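Local coordinates for protein putative thioesterase (Novosphingobium aromaticivorans, PDB 3CJY) that probably hydrolyses acyl-CoA thioesters with a pair of hotdog-type thioesterase domains and binds a calcium ion, at residues G31-F36 / D141-L146; T134-Q139 / L188-G193; L45-E50 / A89-T94; L73-E78 / L99-G104; A115-L120 / T239-S244. One frame throughout, in Å; residues are numbered along the deposited sequence.

Contact 1: G31-F36 / D141-L146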
# COMPACT_ATOMS: atom_id res chain seq x y z
N GLY A 31 8.42 28.32 -7.36
CA GLY A 31 7.24 29.03 -6.97
C GLY A 31 6.48 28.28 -5.92
O GLY A 31 5.51 28.77 -5.35
N HIS A 32 6.93 27.05 -5.70
CA HIS A 32 6.32 26.18 -4.73
C HIS A 32 7.39 25.50 -3.88
O HIS A 32 8.46 25.10 -4.37
CB HIS A 32 5.47 25.13 -5.42
CG HIS A 32 4.52 25.71 -6.42
ND1 HIS A 32 4.95 26.19 -7.64
CD2 HIS A 32 3.19 25.91 -6.38
CE1 HIS A 32 3.91 26.68 -8.30
NE2 HIS A 32 2.83 26.52 -7.56
N ALA A 33 7.07 25.39 -2.61
CA ALA A 33 7.92 24.74 -1.63
C ALA A 33 7.01 24.20 -0.55
O ALA A 33 6.38 24.97 0.21
CB ALA A 33 8.89 25.69 -1.07
N TYR A 34 6.97 22.88 -0.44
CA TYR A 34 6.14 22.23 0.58
C TYR A 34 6.88 21.01 1.08
O TYR A 34 7.81 20.50 0.45
CB TYR A 34 4.75 21.87 0.03
CG TYR A 34 4.85 21.19 -1.31
CD1 TYR A 34 4.99 19.81 -1.42
CD2 TYR A 34 4.86 21.95 -2.48
CE1 TYR A 34 5.13 19.21 -2.66
CE2 TYR A 34 4.99 21.36 -3.71
CZ TYR A 34 5.14 20.00 -3.79
OH TYR A 34 5.25 19.45 -5.05
N LEU A 35 6.44 20.56 2.24
CA LEU A 35 6.98 19.39 2.89
C LEU A 35 6.86 18.18 1.97
O LEU A 35 5.79 17.86 1.42
CB LEU A 35 6.26 19.14 4.23
CG LEU A 35 6.72 17.93 5.06
CD1 LEU A 35 8.17 18.04 5.52
CD2 LEU A 35 5.76 17.78 6.26
N PHE A 36 8.03 17.58 1.77
CA PHE A 36 8.19 16.34 1.01
C PHE A 36 7.29 15.24 1.60
O PHE A 36 7.30 14.99 2.79
CB PHE A 36 9.69 15.96 1.02
CG PHE A 36 10.03 14.69 0.29
CD1 PHE A 36 9.49 14.40 -0.93
CD2 PHE A 36 10.97 13.84 0.85
CE1 PHE A 36 9.86 13.22 -1.61
CE2 PHE A 36 11.33 12.66 0.20
CZ PHE A 36 10.79 12.39 -1.04
N ASP A 141 14.23 27.28 -5.45
CA ASP A 141 15.54 27.43 -4.78
C ASP A 141 15.49 27.32 -3.25
O ASP A 141 16.51 27.10 -2.60
CB ASP A 141 16.26 28.67 -5.28
CG ASP A 141 16.81 28.45 -6.69
OD1 ASP A 141 16.74 27.29 -7.20
OD2 ASP A 141 17.30 29.43 -7.28
N ASN A 142 14.28 27.39 -2.72
CA ASN A 142 14.03 27.27 -1.27
C ASN A 142 13.51 25.87 -0.88
O ASN A 142 13.21 25.59 0.29
CB ASN A 142 13.02 28.38 -0.89
CG ASN A 142 13.46 29.77 -1.38
OD1 ASN A 142 12.75 30.45 -2.17
ND2 ASN A 142 14.64 30.17 -0.97
N ALA A 143 13.39 25.00 -1.89
CA ALA A 143 12.92 23.60 -1.70
C ALA A 143 14.15 22.76 -1.96
O ALA A 143 14.44 22.41 -3.09
CB ALA A 143 11.77 23.27 -2.66
N ARG A 144 14.88 22.44 -0.89
CA ARG A 144 16.23 21.87 -0.99
C ARG A 144 16.43 20.45 -0.56
O ARG A 144 17.57 20.01 -0.38
CB ARG A 144 17.19 22.74 -0.20
CG ARG A 144 16.97 24.24 -0.43
CD ARG A 144 18.06 25.10 0.17
NE ARG A 144 19.28 24.99 -0.61
N TYR A 145 15.34 19.72 -0.38
CA TYR A 145 15.49 18.31 0.03
C TYR A 145 16.36 17.54 -0.97
O TYR A 145 17.29 16.80 -0.59
CB TYR A 145 14.13 17.61 0.11
CG TYR A 145 14.30 16.12 0.23
CD1 TYR A 145 14.70 15.53 1.43
CD2 TYR A 145 14.12 15.29 -0.88
CE1 TYR A 145 14.93 14.17 1.52
CE2 TYR A 145 14.33 13.93 -0.78
CZ TYR A 145 14.75 13.38 0.42
OH TYR A 145 14.99 12.04 0.49
N LEU A 146 16.03 17.67 -2.24
CA LEU A 146 16.75 16.87 -3.24
C LEU A 146 18.25 17.17 -3.26
O LEU A 146 19.07 16.31 -3.68
CB LEU A 146 16.17 17.01 -4.65
CG LEU A 146 14.87 16.25 -4.94
CD1 LEU A 146 14.46 16.54 -6.40
CD2 LEU A 146 15.01 14.71 -4.68
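F36 and Y145 lay their rings over one another in an offset stack, the centroids 4.3 Å apart and the planes 27° from parallel. Followed outward from CB, the Y145 side chain leaves with CG anti to the backbone N (chi1 168°), which brings the ring at a slant over one face of F36. CG and CD1 come only to the margin of the phenyl ring, near F36 CD2. The CE2 corner does most of the touching: Y145 CE2 lies 3.4 Å from F36 CE2, and Y145 CZ is 3.5 Å from the same atom. At the tip, Y145 OH still passes 3.7 Å from F36 CE2. F36 CD2 sits above the centre of the tyrosine ring, whereas Y145 CD2 lies over the rim of the phenyl face. A leucine in place of Y145 is likely to leave that phenyl face without its flat partner and F36 freer to turn. Farther back, A33 CB meets A143 CB at 4.1 Å where the two chains come closest. The pair joins the two thioesterase family regions: F36, at the N-cap of helix 37-52, and Y145 both pack on V27 of strand 26-27 and on M183 of helix 178-185.

Contact 2: T134-Q139 / L188-G193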
# COMPACT_ATOMS: atom_id res chain seq x y z
N THR A 134 21.22 13.64 -14.15
CA THR A 134 21.27 15.09 -14.49
C THR A 134 19.88 15.62 -14.91
O THR A 134 19.74 16.77 -15.33
CB THR A 134 22.30 15.32 -15.59
OG1 THR A 134 21.99 14.52 -16.73
CG2 THR A 134 23.71 14.92 -15.07
N THR A 135 18.87 14.79 -14.72
CA THR A 135 17.51 15.10 -15.15
C THR A 135 16.47 15.16 -14.05
O THR A 135 15.29 14.89 -14.27
CB THR A 135 17.09 14.07 -16.23
OG1 THR A 135 17.17 12.73 -15.73
CG2 THR A 135 17.99 14.14 -17.43
N LEU A 136 16.87 15.50 -12.84
CA LEU A 136 15.90 15.61 -11.76
C LEU A 136 14.99 16.82 -12.07
O LEU A 136 15.39 17.77 -12.71
CB LEU A 136 16.56 15.81 -10.40
CG LEU A 136 17.32 14.59 -9.85
CD1 LEU A 136 18.10 15.01 -8.60
CD2 LEU A 136 16.40 13.45 -9.56
N PRO A 137 13.77 16.79 -11.57
CA PRO A 137 12.95 17.93 -11.89
C PRO A 137 13.44 19.23 -11.26
O PRO A 137 14.03 19.23 -10.19
CB PRO A 137 11.60 17.54 -11.30
CG PRO A 137 11.92 16.60 -10.28
CD PRO A 137 13.09 15.83 -10.71
N ALA A 138 13.22 20.32 -11.96
CA ALA A 138 13.58 21.64 -11.43
C ALA A 138 12.84 21.86 -10.12
O ALA A 138 11.69 21.51 -9.98
CB ALA A 138 13.23 22.73 -12.42
N GLN A 139 13.56 22.46 -9.17
CA GLN A 139 13.05 22.73 -7.83
C GLN A 139 13.19 24.20 -7.50
O GLN A 139 14.11 24.88 -7.95
CB GLN A 139 13.83 21.91 -6.81
CG GLN A 139 13.68 20.36 -6.99
CD GLN A 139 12.33 19.87 -6.58
OE1 GLN A 139 12.03 19.77 -5.40
NE2 GLN A 139 11.47 19.56 -7.56
N LEU A 188 8.74 8.03 -6.22
CA LEU A 188 7.86 7.55 -7.30
C LEU A 188 7.36 8.67 -8.20
O LEU A 188 7.12 8.42 -9.36
CB LEU A 188 6.70 6.67 -6.80
CG LEU A 188 7.07 5.21 -6.61
CD1 LEU A 188 6.05 4.47 -5.79
CD2 LEU A 188 7.29 4.54 -7.98
N PRO A 189 7.11 9.89 -7.66
CA PRO A 189 6.71 10.93 -8.63
C PRO A 189 7.73 11.16 -9.77
O PRO A 189 7.38 11.46 -10.90
CB PRO A 189 6.46 12.15 -7.74
CG PRO A 189 6.10 11.56 -6.40
CD PRO A 189 6.94 10.34 -6.26
N ILE A 190 9.01 10.94 -9.50
CA ILE A 190 10.06 11.07 -10.51
C ILE A 190 9.89 9.94 -11.53
O ILE A 190 9.97 10.17 -12.73
CB ILE A 190 11.47 11.05 -9.86
CG1 ILE A 190 11.67 12.33 -9.02
CG2 ILE A 190 12.54 10.92 -10.92
CD1 ILE A 190 12.91 12.30 -8.20
N ALA A 191 9.53 8.77 -11.04
CA ALA A 191 9.32 7.63 -11.93
C ALA A 191 8.10 7.91 -12.82
O ALA A 191 8.08 7.56 -14.01
CB ALA A 191 9.06 6.35 -11.13
N LEU A 192 7.12 8.62 -12.28
CA LEU A 192 5.91 8.95 -13.07
C LEU A 192 6.28 9.90 -14.20
O LEU A 192 5.87 9.73 -15.35
CB LEU A 192 4.82 9.51 -12.18
CG LEU A 192 3.57 9.95 -12.92
CD1 LEU A 192 2.96 8.79 -13.74
CD2 LEU A 192 2.57 10.61 -11.93
N GLY A 193 7.09 10.91 -13.88
CA GLY A 193 7.52 11.90 -14.86
C GLY A 193 8.27 11.23 -15.99
O GLY A 193 8.13 11.57 -17.14
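I190 reaches from helix 188-196 to L136 and P137, which lie in the long irregular connection between strands 116-117 and 149-153. The helix belongs to the second hotdog-type region, where an α-helix packs against the concave face of an antiparallel sheet. Taken in order, L188 opens the segment on the sheet side, its side chain meeting M224 of strand 220-230, V238 of strand 233-241 and Q253 of strand 247-256. P189 follows, packed on Q253 and L255 of strand 247-256. A proline is tolerated in this first turn, and its carbonyl O accepts from G193 N at 3.0 Å. I190 then turns outward and carries the whole contact from the helix side. Its CG1 is anti to the carbonyl carbon (chi1 -68°), and with chi2 at 172° the chain stretches away from the helix, so that CD1 arrives at the leucine and CG1 at the proline ring. The proline ring lies across the isoleucine at about a right angle. A191 returns to the sheet, against M224 and I226, and L192 does likewise, on I226 and L255. P137 also touches S199, beyond the helix. The contact is small, 98 Å² in all, purely apolar and near the surface. Its two approaches are I190 CG1 to P137 CD at 4.1 Å and I190 CD1 to L136 CD2 at 3.9 Å.

Contact 3: L45-E50 / A89-T94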
# COMPACT_ATOMS: atom_id res chain seq x y z
N LEU A 45 6.07 7.81 10.94
CA LEU A 45 6.61 6.56 11.42
C LEU A 45 7.52 6.74 12.62
O LEU A 45 7.57 5.89 13.51
CB LEU A 45 7.37 5.84 10.33
CG LEU A 45 6.62 5.45 9.05
CD1 LEU A 45 7.64 4.82 8.08
CD2 LEU A 45 5.48 4.50 9.38
N ASP A 46 8.21 7.87 12.64
CA ASP A 46 9.16 8.19 13.70
C ASP A 46 8.40 8.38 15.02
O ASP A 46 8.69 7.73 16.01
CB ASP A 46 9.98 9.44 13.34
CG ASP A 46 11.16 9.66 14.29
OD1 ASP A 46 12.15 8.92 14.19
OD2 ASP A 46 11.10 10.58 15.12
N VAL A 47 7.37 9.22 14.98
CA VAL A 47 6.59 9.56 16.19
C VAL A 47 5.82 8.33 16.72
O VAL A 47 5.67 8.15 17.93
CB VAL A 47 5.67 10.81 15.99
CG1 VAL A 47 6.54 12.00 15.67
CG2 VAL A 47 4.55 10.63 14.92
N ALA A 48 5.37 7.49 15.80
CA ALA A 48 4.66 6.24 16.16
C ALA A 48 5.62 5.31 16.89
O ALA A 48 5.30 4.81 17.97
CB ALA A 48 4.07 5.54 14.91
N ALA A 49 6.80 5.10 16.33
CA ALA A 49 7.78 4.20 16.95
C ALA A 49 8.24 4.74 18.31
O ALA A 49 8.40 4.01 19.29
CB ALA A 49 8.96 3.98 16.03
N GLU A 50 8.37 6.06 18.37
CA GLU A 50 8.86 6.73 19.59
C GLU A 50 7.79 6.65 20.69
O GLU A 50 8.07 6.47 21.88
CB GLU A 50 9.24 8.18 19.23
CG GLU A 50 10.58 8.68 19.79
CD GLU A 50 10.45 9.33 21.11
OE1 GLU A 50 9.31 9.74 21.42
OE2 GLU A 50 11.47 9.44 21.83
N ALA A 89 -1.17 2.08 15.65
CA ALA A 89 -1.35 3.50 15.97
C ALA A 89 -1.87 4.24 14.76
O ALA A 89 -1.82 3.73 13.64
CB ALA A 89 -0.03 4.11 16.34
N ARG A 90 -2.44 5.40 15.04
CA ARG A 90 -2.82 6.37 14.03
C ARG A 90 -2.09 7.69 14.34
O ARG A 90 -1.97 8.07 15.50
CB ARG A 90 -4.31 6.62 14.06
CG ARG A 90 -5.08 5.45 13.58
CD ARG A 90 -6.48 5.88 13.17
NE ARG A 90 -7.24 6.31 14.33
CZ ARG A 90 -8.56 6.21 14.39
NH1 ARG A 90 -9.24 5.69 13.37
NH2 ARG A 90 -9.20 6.60 15.49
N VAL A 91 -1.65 8.36 13.30
CA VAL A 91 -0.96 9.63 13.40
C VAL A 91 -1.59 10.65 12.50
O VAL A 91 -1.68 10.47 11.31
CB VAL A 91 0.54 9.54 13.04
CG1 VAL A 91 1.21 10.93 13.23
CG2 VAL A 91 1.27 8.45 13.88
N ALA A 92 -1.99 11.76 13.10
CA ALA A 92 -2.57 12.86 12.38
C ALA A 92 -1.57 14.00 12.33
O ALA A 92 -0.97 14.39 13.36
CB ALA A 92 -3.87 13.36 13.07
N GLY A 93 -1.45 14.57 11.14
CA GLY A 93 -0.65 15.76 10.93
C GLY A 93 -1.57 16.92 10.68
O GLY A 93 -2.56 16.84 9.92
N THR A 94 -1.30 18.00 11.39
CA THR A 94 -2.09 19.23 11.30
C THR A 94 -1.19 20.43 11.33
O THR A 94 -0.14 20.43 11.96
CB THR A 94 -3.10 19.39 12.49
OG1 THR A 94 -2.38 19.26 13.71
CG2 THR A 94 -4.16 18.37 12.46
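V47 and A48, neighbours on helix 37-52, bear down on V91 of strand 87-95, where the helix of the first hotdog-type region crosses the sheet that wraps it. The V91 isopropyl group is set with CG1 anti to the backbone N (chi1 -178°), which divides its two methyls between the helix residues. CG1 goes to V47 CG2 at 3.8 Å, and CG2 faces A48 CB at 4.2 Å while also lying 4.1 Å from V47 CG2. V47 takes a rotamer less common for a helical valine: CG1 is anti to the carbonyl carbon (chi1 -61°), and CG2, the methyl that does the touching, stands between N and C. The two valines meet at a slant, branch against branch. A48 has no torsion to adjust; its single methyl is simply directed at the strand, and its CA lies 6.6 Å from that of A89, a small residue where helix and strand come close. L75 of strand 72-79 touches both valines, and I105 of strand 98-107 touches both A48 and V91, so the neighbouring strands complete the apolar layer. The carbonyl O of V47 is hydrogen-bonded to OG1 of T51, one turn on and a calcium ligand. With only methyl groups meeting and all three residues buried, the contact depends on fit and exclusion of water, and has no polar bond to fix its direction.

Contact 4: L73-E78 / L99-G104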
# COMPACT_ATOMS: atom_id res chain seq x y z
N LEU A 73 4.36 21.77 11.80
CA LEU A 73 3.59 20.55 11.61
C LEU A 73 3.43 19.94 12.98
O LEU A 73 4.41 19.66 13.65
CB LEU A 73 4.30 19.56 10.67
CG LEU A 73 3.68 18.16 10.48
CD1 LEU A 73 2.27 18.35 9.89
CD2 LEU A 73 4.58 17.21 9.64
N ASP A 74 2.19 19.79 13.40
CA ASP A 74 1.87 19.12 14.66
C ASP A 74 1.53 17.67 14.34
O ASP A 74 0.76 17.42 13.42
CB ASP A 74 0.68 19.78 15.33
CG ASP A 74 1.01 21.18 15.83
OD1 ASP A 74 1.99 21.30 16.58
OD2 ASP A 74 0.29 22.15 15.49
N LEU A 75 2.12 16.73 15.06
CA LEU A 75 1.78 15.33 14.89
C LEU A 75 1.21 14.79 16.18
O LEU A 75 1.77 15.00 17.25
CB LEU A 75 2.97 14.50 14.45
CG LEU A 75 3.72 14.90 13.19
CD1 LEU A 75 4.98 15.68 13.56
CD2 LEU A 75 4.13 13.66 12.44
N THR A 76 0.05 14.16 16.06
CA THR A 76 -0.64 13.56 17.20
C THR A 76 -0.79 12.06 16.97
O THR A 76 -1.28 11.62 15.94
CB THR A 76 -2.00 14.22 17.44
OG1 THR A 76 -1.82 15.63 17.56
CG2 THR A 76 -2.63 13.70 18.74
N VAL A 77 -0.36 11.31 17.96
CA VAL A 77 -0.38 9.84 17.93
C VAL A 77 -1.44 9.23 18.83
O VAL A 77 -1.54 9.58 20.00
CB VAL A 77 0.95 9.27 18.40
CG1 VAL A 77 0.98 7.75 18.23
CG2 VAL A 77 2.13 9.91 17.69
N GLU A 78 -2.23 8.33 18.24
CA GLU A 78 -3.22 7.56 18.97
C GLU A 78 -2.85 6.09 18.87
O GLU A 78 -2.77 5.54 17.79
CB GLU A 78 -4.60 7.75 18.35
CG GLU A 78 -5.69 6.92 19.00
CD GLU A 78 -7.04 7.06 18.29
OE1 GLU A 78 -7.07 7.38 17.08
OE2 GLU A 78 -8.08 6.82 18.93
N LEU A 99 -6.15 19.71 9.06
CA LEU A 99 -5.62 18.37 8.74
C LEU A 99 -4.88 18.35 7.41
O LEU A 99 -5.42 18.73 6.36
CB LEU A 99 -6.75 17.35 8.67
CG LEU A 99 -6.38 15.88 8.61
CD1 LEU A 99 -5.65 15.44 9.89
CD2 LEU A 99 -7.62 15.05 8.38
N VAL A 100 -3.64 17.91 7.47
CA VAL A 100 -2.80 17.80 6.27
C VAL A 100 -2.55 16.34 5.88
O VAL A 100 -2.35 16.01 4.71
CB VAL A 100 -1.50 18.63 6.36
CG1 VAL A 100 -1.84 20.11 6.47
CG2 VAL A 100 -0.62 18.18 7.51
N PHE A 101 -2.62 15.45 6.86
CA PHE A 101 -2.51 14.00 6.60
C PHE A 101 -2.97 13.18 7.80
O PHE A 101 -3.04 13.68 8.89
CB PHE A 101 -1.08 13.55 6.14
CG PHE A 101 0.01 13.66 7.19
CD1 PHE A 101 0.07 12.78 8.24
CD2 PHE A 101 0.98 14.62 7.08
CE1 PHE A 101 1.07 12.90 9.19
CE2 PHE A 101 1.95 14.76 8.05
CZ PHE A 101 2.00 13.88 9.08
N HIS A 102 -3.37 11.94 7.52
CA HIS A 102 -3.68 10.97 8.56
C HIS A 102 -3.09 9.64 8.13
O HIS A 102 -2.94 9.34 6.94
CB HIS A 102 -5.17 10.88 8.88
CG HIS A 102 -5.98 10.29 7.77
ND1 HIS A 102 -6.29 8.94 7.71
CD2 HIS A 102 -6.57 10.86 6.69
CE1 HIS A 102 -7.00 8.71 6.62
NE2 HIS A 102 -7.19 9.85 5.99
N SER A 103 -2.77 8.81 9.11
CA SER A 103 -2.09 7.55 8.83
C SER A 103 -2.41 6.45 9.82
O SER A 103 -2.85 6.69 10.93
CB SER A 103 -0.58 7.77 8.85
OG SER A 103 -0.22 8.17 10.13
N GLY A 104 -2.16 5.25 9.35
CA GLY A 104 -2.30 4.01 10.13
C GLY A 104 -0.99 3.26 10.03
O GLY A 104 -0.45 3.07 8.95
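The F101 ring projects from strand 98-107 toward a ridge formed by L73 and L75 on strand 72-79. These strands are not direct partners; strand 87-95 runs between them in the sheet, so their side chains meet above it. The axes of the two short segments pass 9.1 Å apart at 36°, and branched side chains bridge that distance. L73 forks at its tip. Its CD1 is the bump that meets V100 CG2 at 3.7 Å and also approaches F101 CE2, while CD2 comes to F101 CE2 at 3.9 Å. The CE2 corner therefore rests in the notch between the two methyls of one leucine, which lies crosswise to the phenylalanine. Next along the ring, L75 CD2 stands 4.0 Å from F101 CZ and in the ring plane, so the leucines border the edge of the phenyl group. F101 CG stands between N and C (chi1 68°), which swings the ring toward the other strand. V100 and F101 both lie opposite G93 in a classic beta bulge, an extra residue in strand 98-107 that puts consecutive side chains on the same face, V100 against L73 and F101 against both leucines. S40 of helix 37-52 touches F101 too, and V47 of that helix packs on L75. All four residues are buried and their contacts are exclusively between carbon groups, which implies cohesion through close packing and the hydrophobic effect.

Contact 5: A115-L120 / T239-S244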
# COMPACT_ATOMS: atom_id res chain seq x y z
N ALA A 115 14.82 -14.46 9.22
CA ALA A 115 14.69 -13.48 8.15
C ALA A 115 14.69 -14.25 6.84
O ALA A 115 15.48 -15.12 6.67
CB ALA A 115 15.85 -12.52 8.16
N ARG A 116 13.82 -13.94 5.93
CA ARG A 116 13.77 -14.70 4.69
C ARG A 116 13.51 -13.73 3.54
O ARG A 116 12.79 -12.75 3.69
CB ARG A 116 12.66 -15.75 4.80
CG ARG A 116 12.67 -16.85 3.78
CD ARG A 116 11.77 -18.01 4.26
NE ARG A 116 11.88 -19.12 3.35
CZ ARG A 116 11.15 -20.22 3.49
NH1 ARG A 116 10.27 -20.30 4.46
NH2 ARG A 116 11.26 -21.19 2.65
N GLN A 117 14.14 -14.01 2.41
CA GLN A 117 13.96 -13.20 1.21
C GLN A 117 13.84 -14.10 -0.02
O GLN A 117 14.76 -14.85 -0.37
CB GLN A 117 15.10 -12.21 1.04
CG GLN A 117 14.99 -11.32 -0.16
CD GLN A 117 16.11 -10.33 -0.27
OE1 GLN A 117 16.48 -9.68 0.72
NE2 GLN A 117 16.68 -10.20 -1.46
N TRP A 118 12.70 -13.96 -0.69
CA TRP A 118 12.40 -14.72 -1.94
C TRP A 118 12.73 -13.89 -3.19
O TRP A 118 13.13 -14.44 -4.23
CB TRP A 118 10.91 -15.10 -1.97
CG TRP A 118 10.51 -16.10 -0.95
CD1 TRP A 118 10.49 -17.45 -1.10
CD2 TRP A 118 10.10 -15.84 0.41
NE1 TRP A 118 10.06 -18.06 0.05
CE2 TRP A 118 9.78 -17.09 0.98
CE3 TRP A 118 9.89 -14.68 1.16
CZ2 TRP A 118 9.34 -17.21 2.29
CZ3 TRP A 118 9.45 -14.80 2.46
CH2 TRP A 118 9.15 -16.06 2.99
N ALA A 119 12.61 -12.58 -3.05
CA ALA A 119 12.85 -11.64 -4.17
C ALA A 119 14.32 -11.50 -4.41
O ALA A 119 15.14 -11.50 -3.47
CB ALA A 119 12.25 -10.28 -3.88
N LEU A 120 14.66 -11.42 -5.69
CA LEU A 120 16.01 -11.17 -6.15
C LEU A 120 16.13 -9.78 -6.76
O LEU A 120 15.32 -9.36 -7.62
CB LEU A 120 16.39 -12.23 -7.18
CG LEU A 120 17.78 -12.29 -7.79
CD1 LEU A 120 18.87 -12.62 -6.75
CD2 LEU A 120 17.80 -13.34 -8.94
N THR A 239 10.60 -0.84 -4.65
CA THR A 239 11.35 -1.73 -3.76
C THR A 239 12.66 -0.99 -3.50
O THR A 239 13.27 -0.43 -4.42
CB THR A 239 11.62 -3.11 -4.37
OG1 THR A 239 10.39 -3.76 -4.70
CG2 THR A 239 12.42 -4.01 -3.42
N LEU A 240 13.01 -0.97 -2.22
CA LEU A 240 14.24 -0.38 -1.72
C LEU A 240 15.18 -1.49 -1.27
O LEU A 240 14.88 -2.29 -0.36
CB LEU A 240 13.94 0.58 -0.57
CG LEU A 240 12.99 1.74 -0.90
CD1 LEU A 240 12.73 2.58 0.38
CD2 LEU A 240 13.57 2.62 -2.00
N TRP A 241 16.32 -1.55 -1.97
CA TRP A 241 17.35 -2.50 -1.66
C TRP A 241 18.61 -1.83 -1.14
O TRP A 241 18.90 -0.65 -1.45
CB TRP A 241 17.77 -3.28 -2.92
CG TRP A 241 16.69 -3.73 -3.84
CD1 TRP A 241 16.09 -2.99 -4.83
CD2 TRP A 241 16.15 -5.07 -3.94
NE1 TRP A 241 15.18 -3.77 -5.50
CE2 TRP A 241 15.20 -5.05 -4.98
CE3 TRP A 241 16.34 -6.27 -3.22
CZ2 TRP A 241 14.46 -6.17 -5.34
CZ3 TRP A 241 15.59 -7.40 -3.60
CH2 TRP A 241 14.66 -7.33 -4.63
N ASP A 242 19.43 -2.58 -0.39
CA ASP A 242 20.77 -2.07 -0.07
C ASP A 242 21.70 -2.29 -1.25
O ASP A 242 21.28 -2.70 -2.33
CB ASP A 242 21.36 -2.60 1.24
CG ASP A 242 21.72 -4.06 1.21
OD1 ASP A 242 21.60 -4.71 0.16
OD2 ASP A 242 22.16 -4.53 2.30
N GLN A 243 22.99 -2.07 -1.05
CA GLN A 243 23.92 -2.20 -2.19
C GLN A 243 24.29 -3.65 -2.52
O GLN A 243 24.87 -3.96 -3.56
CB GLN A 243 25.19 -1.36 -1.92
CG GLN A 243 26.13 -1.25 -3.11
CD GLN A 243 27.39 -0.44 -2.83
OE1 GLN A 243 27.42 0.37 -1.92
NE2 GLN A 243 28.44 -0.67 -3.63
N SER A 244 23.88 -4.55 -1.65
CA SER A 244 24.23 -5.96 -1.74
C SER A 244 23.10 -6.89 -2.07
O SER A 244 23.24 -8.10 -1.89
CB SER A 244 24.84 -6.40 -0.40
OG SER A 244 25.95 -5.59 -0.10
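A chi1 of -42° swings the W241 indole out from strand 233-241 so that its six-membered ring reaches the 117-120 backbone, while Q117, extended along its whole chain from a chi1 of -179°, brings its amide to the same place. Q117 NE2 lies in the plane of the indole, at its edge, 3.7 Å from W241 CZ3, with the amide and ring planes 60° apart. That NH2 group is held by a fairly straight bond to A119 O of 2.8 Å, nearly within the amide plane, and by another to G245 O; OE1 accepts from L247 N. W241 CH2 meets A119 CB at 3.9 Å. The backbone carbon L120 C lies 3.6 Å from W241 CH2. T239 CG2 sits over one indole face, and NE1 is hydrogen-bonded to D223. An alanine in place of W241 would probably open a gap beside A119 and L120 and leave D223 without its indole donor. Just after W241, D242 OD1 accepts from S244 N in an Asx turn. Here the connection between the two hotdog-type regions lies against the second one, and R116 and Q117 pair with a strand of the second subunit in an antiparallel ladder, an intersubunit sheet extension.

Overall arrangement
Contacts 3 and 4 form one buried core in the first hotdog-type region: strand 87-95 lies between the two strands of contact 4 and faces the helix of contact 3, and the R90–E78 salt bridge ties the two together. Both are aliphatic-rich, with a single phenyl ring in contact 4. Contact 1, also buried, relies instead on stacked aromatic rings and joins the two regions; L35 touches L73 of contact 4, and L146 touches Q139 of contact 2. Contact 2 is a thin apolar patch near the surface. Contact 5 is partly buried and the most polar, setting an indole against a glutamine amide itself held by hydrogen bonds; contacts 3, 4 and 5 all touch the second subunit.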